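Side-chain contacts in beta-agarase (Persicobacter, PDB 6AII), which probably cleaves the beta-1,4 linkages of agarose to give neoagarobiose, as a calcium-binding glycoside hydrolase of family GH16: residues F31-P36 with T42-K47; N50-S55 with K281-I286; L175-F180 with R239-K244. All coordinates share one frame; numbering follows the deposited sequence. Where two conformers were deposited one is given.

Contact 1: residues F31-P36 with T42-K47; sequences FNYDFP and TYIAGK. With CA (calcium ion), chain B.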
# COMPACT_ATOMS: atom_id res chain seq x y z
N PHE A 31 -1.28 -2.60 17.57
CA PHE A 31 0.08 -3.17 17.62
C PHE A 31 0.88 -2.81 18.89
O PHE A 31 2.07 -2.49 18.82
CB PHE A 31 0.85 -2.73 16.36
CG PHE A 31 0.27 -3.35 15.13
CD1 PHE A 31 0.23 -4.73 15.02
CD2 PHE A 31 -0.26 -2.59 14.09
CE1 PHE A 31 -0.29 -5.34 13.90
CE2 PHE A 31 -0.78 -3.21 12.97
CZ PHE A 31 -0.79 -4.58 12.87
N ASN A 32 0.20 -2.86 20.03
CA ASN A 32 0.84 -2.43 21.28
C ASN A 32 1.18 -3.66 22.13
O ASN A 32 1.17 -3.62 23.36
CB ASN A 32 0.01 -1.36 21.98
CG ASN A 32 -0.16 -0.09 21.13
OD1 ASN A 32 0.73 0.35 20.36
ND2 ASN A 32 -1.30 0.55 21.34
N TYR A 33 1.46 -4.76 21.46
CA TYR A 33 1.90 -6.01 22.08
C TYR A 33 3.23 -6.42 21.43
O TYR A 33 3.62 -5.87 20.39
CB TYR A 33 0.86 -7.11 21.90
CG TYR A 33 0.41 -7.28 20.46
CD1 TYR A 33 1.13 -8.04 19.57
CD2 TYR A 33 -0.66 -6.56 19.96
CE1 TYR A 33 0.74 -8.19 18.24
CE2 TYR A 33 -1.06 -6.70 18.64
CZ TYR A 33 -0.34 -7.49 17.76
OH TYR A 33 -0.74 -7.62 16.47
N ASP A 34 3.90 -7.38 22.08
CA ASP A 34 5.19 -7.91 21.60
C ASP A 34 4.89 -9.17 20.76
O ASP A 34 4.22 -10.14 21.19
CB ASP A 34 6.18 -8.20 22.72
CG ASP A 34 6.81 -6.96 23.33
OD1 ASP A 34 6.86 -5.93 22.65
OD2 ASP A 34 7.31 -7.05 24.46
N PHE A 35 5.44 -9.19 19.54
CA PHE A 35 5.50 -10.38 18.71
C PHE A 35 6.92 -10.48 18.18
O PHE A 35 7.28 -9.81 17.20
CB PHE A 35 4.49 -10.42 17.55
CG PHE A 35 4.56 -11.70 16.78
CD1 PHE A 35 3.91 -12.85 17.21
CD2 PHE A 35 5.29 -11.77 15.60
CE1 PHE A 35 4.05 -14.03 16.50
CE2 PHE A 35 5.46 -12.98 14.92
CZ PHE A 35 4.81 -14.10 15.35
N PRO A 36 7.77 -11.30 18.83
CA PRO A 36 9.10 -11.41 18.32
C PRO A 36 9.16 -12.04 16.93
O PRO A 36 8.33 -12.83 16.60
CB PRO A 36 9.85 -12.34 19.31
CG PRO A 36 9.03 -12.23 20.56
CD PRO A 36 7.61 -12.01 20.11
N THR A 42 2.78 -17.64 10.87
CA THR A 42 2.00 -17.35 12.06
C THR A 42 0.99 -16.28 11.68
O THR A 42 1.38 -15.35 10.98
CB THR A 42 2.90 -16.77 13.17
OG1 THR A 42 4.04 -17.59 13.43
CG2 THR A 42 2.14 -16.55 14.46
N TYR A 43 -0.26 -16.41 12.12
CA TYR A 43 -1.19 -15.26 12.12
C TYR A 43 -1.01 -14.47 13.41
O TYR A 43 -1.50 -14.87 14.49
CB TYR A 43 -2.67 -15.65 11.95
CG TYR A 43 -3.07 -15.95 10.53
CD1 TYR A 43 -3.38 -14.93 9.65
CD2 TYR A 43 -3.06 -17.24 10.04
CE1 TYR A 43 -3.70 -15.18 8.33
CE2 TYR A 43 -3.38 -17.51 8.71
CZ TYR A 43 -3.71 -16.48 7.86
OH TYR A 43 -4.03 -16.63 6.54
N ILE A 44 -0.33 -13.32 13.30
CA ILE A 44 -0.05 -12.46 14.44
C ILE A 44 -1.38 -11.92 14.93
O ILE A 44 -2.19 -11.37 14.19
CB ILE A 44 0.94 -11.34 14.06
CG1 ILE A 44 2.23 -11.88 13.49
CG2 ILE A 44 1.20 -10.42 15.22
CD1 ILE A 44 3.11 -10.87 12.78
N ALA A 45 -1.60 -12.13 16.24
CA ALA A 45 -2.81 -11.71 16.94
C ALA A 45 -4.05 -12.37 16.35
O ALA A 45 -5.15 -11.84 16.51
CB ALA A 45 -2.95 -10.20 16.93
N GLY A 46 -3.87 -13.46 15.62
CA GLY A 46 -4.94 -14.09 14.91
C GLY A 46 -5.40 -13.32 13.67
O GLY A 46 -6.40 -13.70 13.04
N LYS A 47 -4.68 -12.26 13.27
CA LYS A 47 -5.16 -11.37 12.23
C LYS A 47 -4.21 -11.15 11.04
O LYS A 47 -4.69 -10.83 9.96
CB LYS A 47 -5.42 -9.98 12.81
CG LYS A 47 -6.52 -9.90 13.84
CD LYS A 47 -6.70 -8.53 14.47
CE LYS A 47 -7.76 -8.57 15.55
NZ LYS A 47 -7.85 -7.27 16.26
CA CA B . 0.64 1.47 18.10
O HOH W 1 1.79 3.02 19.71

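Contact 2: residues N50-S55 with K281-I286; sequences NFWHNS and KLIINI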
# COMPACT_ATOMS: atom_id res chain seq x y z
N ASN A 50 2.36 -13.42 8.76
CA ASN A 50 3.75 -12.96 8.58
C ASN A 50 4.38 -13.40 7.26
O ASN A 50 5.59 -13.59 7.23
CB ASN A 50 4.63 -13.31 9.75
CG ASN A 50 4.81 -14.79 10.01
OD1 ASN A 50 4.13 -15.59 9.36
ND2 ASN A 50 5.73 -15.13 10.91
N PHE A 51 3.61 -13.49 6.22
CA PHE A 51 4.14 -13.76 4.94
C PHE A 51 3.16 -13.35 3.86
O PHE A 51 2.01 -13.01 4.11
CB PHE A 51 4.45 -15.27 4.82
CG PHE A 51 5.56 -15.57 3.84
CD1 PHE A 51 6.87 -15.24 4.16
CD2 PHE A 51 5.29 -16.13 2.60
CE1 PHE A 51 7.90 -15.46 3.24
CE2 PHE A 51 6.32 -16.33 1.68
CZ PHE A 51 7.62 -16.06 2.02
N TRP A 52 3.59 -13.53 2.59
CA TRP A 52 2.74 -13.47 1.42
C TRP A 52 1.71 -14.61 1.46
O TRP A 52 1.88 -15.51 2.25
CB TRP A 52 3.68 -13.55 0.20
CG TRP A 52 3.05 -13.64 -1.14
CD1 TRP A 52 3.13 -14.66 -2.05
CD2 TRP A 52 2.38 -12.57 -1.81
NE1 TRP A 52 2.45 -14.33 -3.20
CE2 TRP A 52 2.01 -13.04 -3.09
CE3 TRP A 52 2.02 -11.27 -1.44
CZ2 TRP A 52 1.33 -12.25 -4.02
CZ3 TRP A 52 1.31 -10.51 -2.35
CH2 TRP A 52 0.98 -10.99 -3.62
N HIS A 53 0.72 -14.56 0.58
CA HIS A 53 -0.40 -15.49 0.68
C HIS A 53 -0.05 -16.86 0.08
O HIS A 53 -0.87 -17.77 0.19
CB HIS A 53 -1.68 -14.80 0.19
CG HIS A 53 -1.64 -14.32 -1.21
ND1 HIS A 53 -1.63 -15.20 -2.27
CD2 HIS A 53 -1.59 -13.08 -1.72
CE1 HIS A 53 -1.59 -14.51 -3.40
NE2 HIS A 53 -1.59 -13.21 -3.09
N ASN A 54 1.15 -17.07 -0.45
CA ASN A 54 1.67 -18.41 -0.82
C ASN A 54 3.19 -18.41 -0.62
O ASN A 54 3.74 -17.47 0.01
CB ASN A 54 1.15 -18.82 -2.20
CG ASN A 54 1.63 -17.88 -3.30
OD1 ASN A 54 2.82 -17.54 -3.34
ND2 ASN A 54 0.71 -17.42 -4.13
N SER A 55 3.92 -19.43 -1.13
CA SER A 55 5.29 -19.59 -0.74
C SER A 55 6.22 -18.70 -1.62
O SER A 55 7.39 -18.59 -1.30
CB SER A 55 5.71 -21.04 -0.81
OG SER A 55 5.64 -21.47 -2.15
N LYS A 281 -8.42 -8.89 0.79
CA LYS A 281 -7.49 -8.96 1.94
C LYS A 281 -6.61 -7.69 1.88
O LYS A 281 -6.40 -7.19 0.78
CB LYS A 281 -6.59 -10.18 1.91
CG LYS A 281 -7.36 -11.49 2.16
CD LYS A 281 -6.47 -12.70 2.12
CE LYS A 281 -7.28 -13.95 2.41
NZ LYS A 281 -6.35 -15.10 2.49
N LEU A 282 -6.14 -7.26 3.05
CA LEU A 282 -5.19 -6.15 3.15
C LEU A 282 -3.78 -6.76 3.15
O LEU A 282 -3.47 -7.71 3.88
CB LEU A 282 -5.50 -5.36 4.42
CG LEU A 282 -4.54 -4.21 4.74
CD1 LEU A 282 -4.67 -3.12 3.71
CD2 LEU A 282 -4.85 -3.69 6.13
N ILE A 283 -2.88 -6.13 2.37
CA ILE A 283 -1.52 -6.51 2.29
C ILE A 283 -0.67 -5.28 2.65
O ILE A 283 -0.92 -4.19 2.12
CB ILE A 283 -1.20 -7.04 0.86
CG1 ILE A 283 -2.16 -8.19 0.49
CG2 ILE A 283 0.27 -7.44 0.74
CD1 ILE A 283 -1.87 -8.92 -0.79
N ILE A 284 0.29 -5.48 3.53
CA ILE A 284 1.30 -4.43 3.83
C ILE A 284 2.67 -5.07 3.65
O ILE A 284 2.96 -6.11 4.22
CB ILE A 284 1.16 -3.86 5.23
CG1 ILE A 284 -0.28 -3.41 5.46
CG2 ILE A 284 2.18 -2.73 5.38
CD1 ILE A 284 -0.45 -2.61 6.74
N ASN A 285 3.49 -4.48 2.79
CA ASN A 285 4.75 -5.13 2.52
C ASN A 285 5.79 -4.12 2.04
O ASN A 285 5.48 -2.97 1.65
CB ASN A 285 4.64 -6.24 1.46
CG ASN A 285 4.59 -5.71 0.04
OD1 ASN A 285 3.57 -5.22 -0.40
ND2 ASN A 285 5.67 -5.78 -0.71
N ILE A 286 7.03 -4.60 2.01
CA ILE A 286 8.11 -3.88 1.39
C ILE A 286 8.70 -4.78 0.29
O ILE A 286 8.54 -6.00 0.34
CB ILE A 286 9.21 -3.44 2.37
CG1 ILE A 286 9.96 -4.62 2.99
CG2 ILE A 286 8.58 -2.49 3.42
CD1 ILE A 286 11.05 -4.27 4.01

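Contact 3: residues L175-F180 with R239-K244; sequences LSHHVF and RTLSGK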
# COMPACT_ATOMS: atom_id res chain seq x y z
N LEU A 175 -1.79 6.48 -5.83
CA LEU A 175 -3.16 6.26 -5.39
C LEU A 175 -3.88 5.65 -6.61
O LEU A 175 -4.08 6.36 -7.60
CB LEU A 175 -3.82 7.59 -4.99
CG LEU A 175 -3.06 8.40 -3.96
CD1 LEU A 175 -3.77 9.76 -3.79
CD2 LEU A 175 -2.95 7.63 -2.62
N SER A 176 -4.20 4.39 -6.51
CA SER A 176 -4.66 3.70 -7.71
C SER A 176 -5.45 2.45 -7.35
O SER A 176 -5.78 2.19 -6.18
CB SER A 176 -3.44 3.35 -8.59
OG SER A 176 -3.90 3.07 -9.90
N HIS A 177 -5.82 1.70 -8.37
CA HIS A 177 -6.49 0.39 -8.23
C HIS A 177 -6.31 -0.33 -9.57
O HIS A 177 -5.96 0.32 -10.56
CB HIS A 177 -7.95 0.62 -7.88
CG HIS A 177 -8.79 1.07 -9.04
ND1 HIS A 177 -8.88 2.38 -9.44
CD2 HIS A 177 -9.49 0.33 -9.97
CE1 HIS A 177 -9.67 2.48 -10.50
NE2 HIS A 177 -10.03 1.19 -10.88
N HIS A 178 -6.61 -1.64 -9.60
CA HIS A 178 -6.47 -2.42 -10.86
C HIS A 178 -7.69 -3.33 -10.99
O HIS A 178 -8.15 -3.85 -9.97
CB HIS A 178 -5.23 -3.30 -10.87
CG HIS A 178 -3.92 -2.58 -10.79
ND1 HIS A 178 -3.10 -2.54 -11.87
CD2 HIS A 178 -3.31 -1.93 -9.77
CE1 HIS A 178 -1.99 -1.87 -11.55
NE2 HIS A 178 -2.10 -1.47 -10.25
N VAL A 179 -8.15 -3.45 -12.23
CA VAL A 179 -9.00 -4.59 -12.56
C VAL A 179 -8.35 -5.32 -13.74
O VAL A 179 -7.93 -4.74 -14.73
CB VAL A 179 -10.46 -4.19 -12.84
CG1 VAL A 179 -11.16 -3.72 -11.58
CG2 VAL A 179 -10.59 -3.14 -13.93
N PHE A 180 -8.29 -6.63 -13.56
CA PHE A 180 -7.64 -7.51 -14.46
C PHE A 180 -8.68 -8.26 -15.31
O PHE A 180 -9.86 -8.26 -15.00
CB PHE A 180 -6.78 -8.51 -13.70
CG PHE A 180 -5.65 -7.86 -12.92
CD1 PHE A 180 -4.46 -7.54 -13.53
CD2 PHE A 180 -5.82 -7.53 -11.57
CE1 PHE A 180 -3.43 -6.94 -12.82
CE2 PHE A 180 -4.79 -6.93 -10.87
CZ PHE A 180 -3.61 -6.60 -11.51
N ARG A 239 -8.43 12.72 -3.19
CA ARG A 239 -8.74 12.21 -4.52
C ARG A 239 -10.04 11.42 -4.43
O ARG A 239 -10.24 10.67 -3.44
CB ARG A 239 -7.65 11.24 -4.99
CG ARG A 239 -7.84 10.60 -6.37
CD ARG A 239 -6.54 9.93 -6.80
NE ARG A 239 -6.64 9.47 -8.18
CZ ARG A 239 -6.58 10.24 -9.27
NH1 ARG A 239 -6.26 11.52 -9.18
NH2 ARG A 239 -6.78 9.66 -10.46
N THR A 240 -10.88 11.57 -5.44
CA THR A 240 -12.12 10.74 -5.57
C THR A 240 -12.19 10.25 -7.02
O THR A 240 -11.93 11.03 -7.96
CB THR A 240 -13.38 11.56 -5.31
OG1 THR A 240 -13.40 11.84 -3.90
CG2 THR A 240 -14.64 10.81 -5.69
N LEU A 241 -12.53 8.99 -7.21
CA LEU A 241 -12.97 8.46 -8.52
C LEU A 241 -14.44 8.03 -8.31
O LEU A 241 -14.72 7.32 -7.38
CB LEU A 241 -12.15 7.24 -8.91
CG LEU A 241 -10.84 7.51 -9.66
CD1 LEU A 241 -9.88 8.26 -8.80
CD2 LEU A 241 -10.17 6.24 -10.19
N SER A 242 -15.31 8.51 -9.20
CA SER A 242 -16.77 8.27 -9.04
C SER A 242 -17.41 8.11 -10.42
O SER A 242 -17.65 9.12 -11.08
CB SER A 242 -17.42 9.39 -8.29
OG SER A 242 -18.70 8.92 -7.83
N GLY A 243 -17.63 6.87 -10.83
CA GLY A 243 -18.23 6.63 -12.20
C GLY A 243 -17.33 7.10 -13.32
O GLY A 243 -16.23 6.58 -13.47
N LYS A 244 -17.77 8.15 -14.05
CA LYS A 244 -17.00 8.67 -15.14
C LYS A 244 -16.25 9.92 -14.72
O LYS A 244 -15.53 10.51 -15.54
CB LYS A 244 -17.90 9.01 -16.34
CG LYS A 244 -18.66 7.82 -16.89
CD LYS A 244 -19.39 8.21 -18.17
CE LYS A 244 -20.05 6.99 -18.76
NZ LYS A 244 -20.63 7.31 -20.09
O HOH W 2 -6.58 6.76 -8.91

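Contact 1: residues F31-P36 with T42-K47
Phe-35 holds its CG opposite its own backbone N (chi1 -177°), and this carries the ring to Ile-44. Ile-44 in turn keeps CG1 beside its backbone N, anti to the carbonyl carbon (chi1 -56°). The two meet in a CH-pi contact: Ile-44 CG1 sits 3.7 Å from the centroid of the Phe-35 ring, only 12° off the ring normal. Ile-44 CD1 continues along the ring and lies 3.7 Å from Phe-35 CD2. Thr-42 comes from the opposite direction and sets its CG2 methyl 3.7 Å from Phe-35 CZ. Thr-42 OG1 is hydrogen-bonded to Glu-40 O. Replacing Phe-35 by an alanine would probably leave Ile-44 CG1 without the ring face it packs on, and open a gap beside Thr-42 CG2. Ile-44 and Ala-45 are the central residues of a type II beta turn, Tyr-43 to Gly-46, that joins strands 43-44 and 48-49 at the surface of the GH16 jelly roll. Tyr-33 meets this turn with its phenol end. Ala-45 CB is 3.4 Å from Tyr-33 OH, and Ile-44 CG2 lies at the ring edge, 3.6 Å from the same oxygen. A hydrogen bond to Asp-29 OD2 fixes the hydroxyl. Next door, Asn-32 OD1 binds the calcium ion at 2.5 Å; Asp-5, Asp-30, Gly-74 and Asp-316 also bind it, as does a water.

Contact 2: residues N50-S55 with K281-I286
Ile-283 touches Trp-52 and His-53 with one methyl, CD1. The site lies in the GH16 beta-jelly roll. Residues 281-286 belong to strand 280-287, which runs between strands 97-110 and 132-139, and residues 50-55 form a loop beside it. Along the strand the side chains alternate. Leu-282, Ile-284 and Ile-286 pack against strand 312-325 of the other sheet, while Ile-283 faces the loop. Ile-283 CG1 is anti to the carbonyl carbon, and the chain then runs straight on to CD1 (chi2 -173°); this extended chain brings CD1 to the loop. The methyl stands 3.9 Å from Trp-52 CZ3, oblique to the indole plane. It also lies near the plane of the His-53 ring, at its edge, 4.3 Å from His-53 CD2. The two rings reach the same methyl by different torsions. Trp-52 has CG opposite the backbone N (chi1 175°). His-53 has CG between its backbone N and carbonyl carbon (chi1 60°), which folds the imidazole back over the indole. His-53 NE2 is 3.2 Å above the Trp-52 ring plane, displaced toward the rim. Further rings add to this aromatic cluster. Trp-64 meets Trp-52 with its plane tilted, Trp-56 meets it edge-to-face, and Trp-136 touches both Trp-52 and Ile-283. Such a cluster is consistent with a sugar-binding surface, though no sugar is bound here. Further along the strand, Asn-285 OD1 accepts a hydrogen bond from Trp-136 NE1. Asn-285 ND2 is also hydrogen-bonded to Glu-287 OE1, and it donates to Ile-286 O at 3.1 Å from above the carbonyl plane, not along a lone pair.

Contact 3: residues L175-F180 with R239-K244
Water 2 joins Leu-175 to Arg-239. It accepts from Arg-239 NE at 2.8 Å and donates to Leu-175 O at 2.9 Å. The backbone carbonyl and the guanidinium thus share one water, and Arg-239 NE itself stays 4.1 Å from Leu-175 O. Arg-239 reaches the water because its CG is opposite the backbone N (chi1 179°) and its chain is extended from CG to NE. The far end of the guanidinium is held separately, NH1 being hydrogen-bonded to Tyr-200 O. Beside the water the contact is apolar. The two side chains run antiparallel alongside each other, with Leu-175 CB 4.0 Å from Arg-239 CD. The aliphatic part of the arginine thus packs on the leucine while its charged end is turned to polar partners. Two residues on, His-177 and Leu-241 make the second touch. Leu-241 CD2 lies near the imidazole plane, at the ring edge, 3.8 Å from His-177 CE1. His-177 NE2 is hydrogen-bonded to Leu-265 O, and strand 228-233, the neighbour of strand 236-242, sets Leu-229 against His-177 and Tyr-231 against Leu-175. On strand 173-181, Ser-176 and His-178 pack instead on Asp-147 of strand 144-151, the strand with the Glu-Ile-Asp sequence of the GH16 signature. Side chains from strands 173-181 and 236-242, which belong to different sheets, meet here, as in the beta-sandwich (jelly roll) of GH16 enzymes.

In the fold
Contact 1 is at the surface, contact 2 is partly buried and contact 3 is buried. Contacts 1 and 2 adjoin: Thr-42 N and Asn-50 OD1 are 2.9 Å apart, probably hydrogen-bonded. Contact 3 stands apart, its nearest atoms about 10 Å from contact 2 and about 19 Å from contact 1. All three reach the mixed sheet, but only contact 3 joins a strand of it to one of the antiparallel sheet, through side chains and a water. The chemistry differs with the place. Near the calcium site, a turn packs on aromatic rings. In contact 2 a single isoleucine methyl meets a tryptophan cluster. Between the sheets, a water satisfies polar groups that the apolar packing buries.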